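Local coordinates for protein tRNA dimethylallyltransferase (Bacillus halodurans, PDB 3EXA) that probably transfers a dimethylallyl group from dimethylallyl diphosphate onto the adenine at position 37 of tRNAs that read codons beginning with uridine, at residues Gln137-Lys142 against Arg164-Ile169. Numbering follows the deposited sequence.
Sequences QALHDK and RALEII
The backbone N of Lys-142 donates to Ala-138 O at 2.9 Å, part of the helix turn that carries Lys-142 toward Leu-166 across a helix-helix interface. Helices 136-144 and 159-171 belong to a small helical unit that stands well apart from the parallel sheet of the P-loop core; the contact lies about 38 Å from the centre of the chain, measured centre to centre. Leu-166 starts out toward the facing helix and rests its CD1 against both Leu-139 CD1 and Lys-142 CD. Leucine suits this place because it reaches the facing helix with a methyl while burying no polar group. Leu-139 leaves its own helix to one side, and with CG anti to the backbone N (chi1 175°) it brings its end across, the two chains meeting at a slant. Leu-166 CD1 meets it mainly through the CD1 methyl, with Leu-139 CG behind at 4.1 Å. Both residues are buried, and helix 121-133 adds to their packing, with Phe-130 and Val-131 against Leu-139 and Tyr-123 and Leu-127 against Leu-166. Lys-142 borders the apolar patch and uses the two natures of its side chain. Its CD passes Leu-166 CD1 at 4.1 Å, the chains running nearly perpendicular, and turns at chi3 (-75°) and chi4 (-70°) then carry NZ to a cation-pi contact with Phe-130, so the aliphatic part packs while the charge avoids the leucines. On helix 159-171, Arg-164 closes the region 160-164, which by similarity interacts with substrate tRNA, and its NH1 bonds to Thr-172 O of the second subunit. At the heart of the interface, Leu-139 CD1 and Leu-166 CD1 approach to 3.5 Å.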
loop_
_atom_site.group_PDB
_atom_site.type_symbol
_atom_site.label_atom_id
_atom_site.label_comp_id
_atom_site.label_asym_id
_atom_site.label_seq_id
_atom_site.Cartn_x
_atom_site.Cartn_y
_atom_site.Cartn_z
ATOM N N GLN A 137 -22.204 0.181 -15.250
ATOM C CA GLN A 137 -22.900 -0.811 -14.445
ATOM C C GLN A 137 -22.262 -2.187 -14.666
ATOM O O GLN A 137 -22.452 -3.100 -13.859
ATOM C CB GLN A 137 -24.393 -0.865 -14.782
ATOM C CG GLN A 137 -24.706 -1.620 -16.044
ATOM C CD GLN A 137 -26.150 -2.071 -16.110
ATOM O OE1 GLN A 137 -26.565 -2.697 -17.086
ATOM N NE2 GLN A 137 -26.923 -1.760 -15.072
ATOM N N ALA A 138 -21.512 -2.341 -15.759
ATOM C CA ALA A 138 -20.826 -3.610 -16.026
ATOM C C ALA A 138 -19.713 -3.772 -14.984
ATOM O O ALA A 138 -19.457 -4.872 -14.478
ATOM C CB ALA A 138 -20.232 -3.618 -17.430
ATOM N N LEU A 139 -19.056 -2.660 -14.665
ATOM C CA LEU A 139 -17.990 -2.653 -13.671
ATOM C C LEU A 139 -18.637 -2.916 -12.313
ATOM O O LEU A 139 -18.017 -3.457 -11.391
ATOM C CB LEU A 139 -17.298 -1.294 -13.644
ATOM C CG LEU A 139 -16.245 -1.180 -12.547
ATOM C CD1 LEU A 139 -15.127 -2.129 -12.858
ATOM C CD2 LEU A 139 -15.731 0.240 -12.444
ATOM N N HIS A 140 -19.901 -2.519 -12.224
ATOM C CA HIS A 140 -20.701 -2.686 -11.031
ATOM C C HIS A 140 -21.095 -4.154 -10.937
ATOM O O HIS A 140 -21.073 -4.749 -9.858
ATOM C CB HIS A 140 -21.942 -1.794 -11.120
ATOM C CG HIS A 140 -22.673 -1.642 -9.825
ATOM N ND1 HIS A 140 -23.680 -2.498 -9.432
ATOM C CD2 HIS A 140 -22.526 -0.748 -8.819
ATOM C CE1 HIS A 140 -24.121 -2.136 -8.240
ATOM N NE2 HIS A 140 -23.436 -1.078 -7.846
ATOM N N ASP A 141 -21.444 -4.746 -12.073
ATOM C CA ASP A 141 -21.814 -6.155 -12.067
ATOM C C ASP A 141 -20.592 -6.986 -11.690
ATOM O O ASP A 141 -20.718 -8.023 -11.039
ATOM C CB ASP A 141 -22.358 -6.593 -13.431
ATOM C CG ASP A 141 -23.694 -5.943 -13.762
ATOM O OD1 ASP A 141 -24.543 -5.819 -12.850
ATOM O OD2 ASP A 141 -23.903 -5.565 -14.935
ATOM N N LYS A 142 -19.410 -6.518 -12.090
ATOM C CA LYS A 142 -18.168 -7.222 -11.780
ATOM C C LYS A 142 -17.997 -7.345 -10.272
ATOM O O LYS A 142 -17.659 -8.408 -9.755
ATOM C CB LYS A 142 -16.961 -6.480 -12.364
ATOM C CG LYS A 142 -15.613 -7.091 -11.963
ATOM C CD LYS A 142 -14.432 -6.298 -12.523
ATOM C CE LYS A 142 -14.236 -6.527 -14.026
ATOM N NZ LYS A 142 -13.736 -7.906 -14.363
ATOM N N ARG A 164 -12.615 1.413 -6.076
ATOM C CA ARG A 164 -11.992 1.322 -4.763
ATOM C C ARG A 164 -12.318 -0.022 -4.113
ATOM O O ARG A 164 -11.444 -0.678 -3.550
ATOM C CB ARG A 164 -12.492 2.473 -3.890
ATOM C CG ARG A 164 -12.251 2.305 -2.400
ATOM C CD ARG A 164 -10.777 2.370 -2.041
ATOM N NE ARG A 164 -10.513 3.418 -1.057
ATOM C CZ ARG A 164 -11.111 3.510 0.128
ATOM N NH1 ARG A 164 -12.021 2.616 0.496
ATOM N NH2 ARG A 164 -10.803 4.505 0.950
ATOM N N ALA A 165 -13.580 -0.429 -4.198
ATOM C CA ALA A 165 -14.021 -1.694 -3.614
ATOM C C ALA A 165 -13.309 -2.890 -4.233
ATOM O O ALA A 165 -12.911 -3.817 -3.529
ATOM C CB ALA A 165 -15.526 -1.848 -3.785
ATOM N N LEU A 166 -13.153 -2.873 -5.551
ATOM C CA LEU A 166 -12.498 -3.977 -6.232
ATOM C C LEU A 166 -11.001 -4.038 -5.916
ATOM O O LEU A 166 -10.411 -5.117 -5.917
ATOM C CB LEU A 166 -12.716 -3.873 -7.749
ATOM C CG LEU A 166 -14.176 -3.894 -8.250
ATOM C CD1 LEU A 166 -14.248 -3.398 -9.693
ATOM C CD2 LEU A 166 -14.741 -5.298 -8.140
ATOM N N GLU A 167 -10.380 -2.892 -5.641
ATOM C CA GLU A 167 -8.952 -2.900 -5.337
ATOM C C GLU A 167 -8.726 -3.454 -3.937
ATOM O O GLU A 167 -7.790 -4.218 -3.707
ATOM C CB GLU A 167 -8.344 -1.492 -5.415
ATOM C CG GLU A 167 -8.455 -0.774 -6.758
ATOM C CD GLU A 167 -7.647 0.523 -6.790
ATOM O OE1 GLU A 167 -6.415 0.454 -6.966
ATOM O OE2 GLU A 167 -8.232 1.612 -6.622
ATOM N N ILE A 168 -9.583 -3.054 -3.004
ATOM C CA ILE A 168 -9.474 -3.516 -1.628
ATOM C C ILE A 168 -9.628 -5.033 -1.565
ATOM O O ILE A 168 -8.913 -5.707 -0.819
ATOM C CB ILE A 168 -10.537 -2.859 -0.732
ATOM C CG1 ILE A 168 -10.189 -1.375 -0.528
ATOM C CG2 ILE A 168 -10.623 -3.594 0.596
ATOM C CD1 ILE A 168 -11.166 -0.604 0.365
ATOM N N ILE A 169 -10.550 -5.566 -2.364
ATOM C CA ILE A 169 -10.812 -7.005 -2.410
ATOM C C ILE A 169 -9.600 -7.749 -2.959
ATOM O O ILE A 169 -9.172 -8.764 -2.396
ATOM C CB ILE A 169 -12.065 -7.312 -3.280
ATOM C CG1 ILE A 169 -13.316 -6.772 -2.573
ATOM C CG2 ILE A 169 -12.179 -8.816 -3.544
ATOM C CD1 ILE A 169 -14.606 -6.839 -3.388
#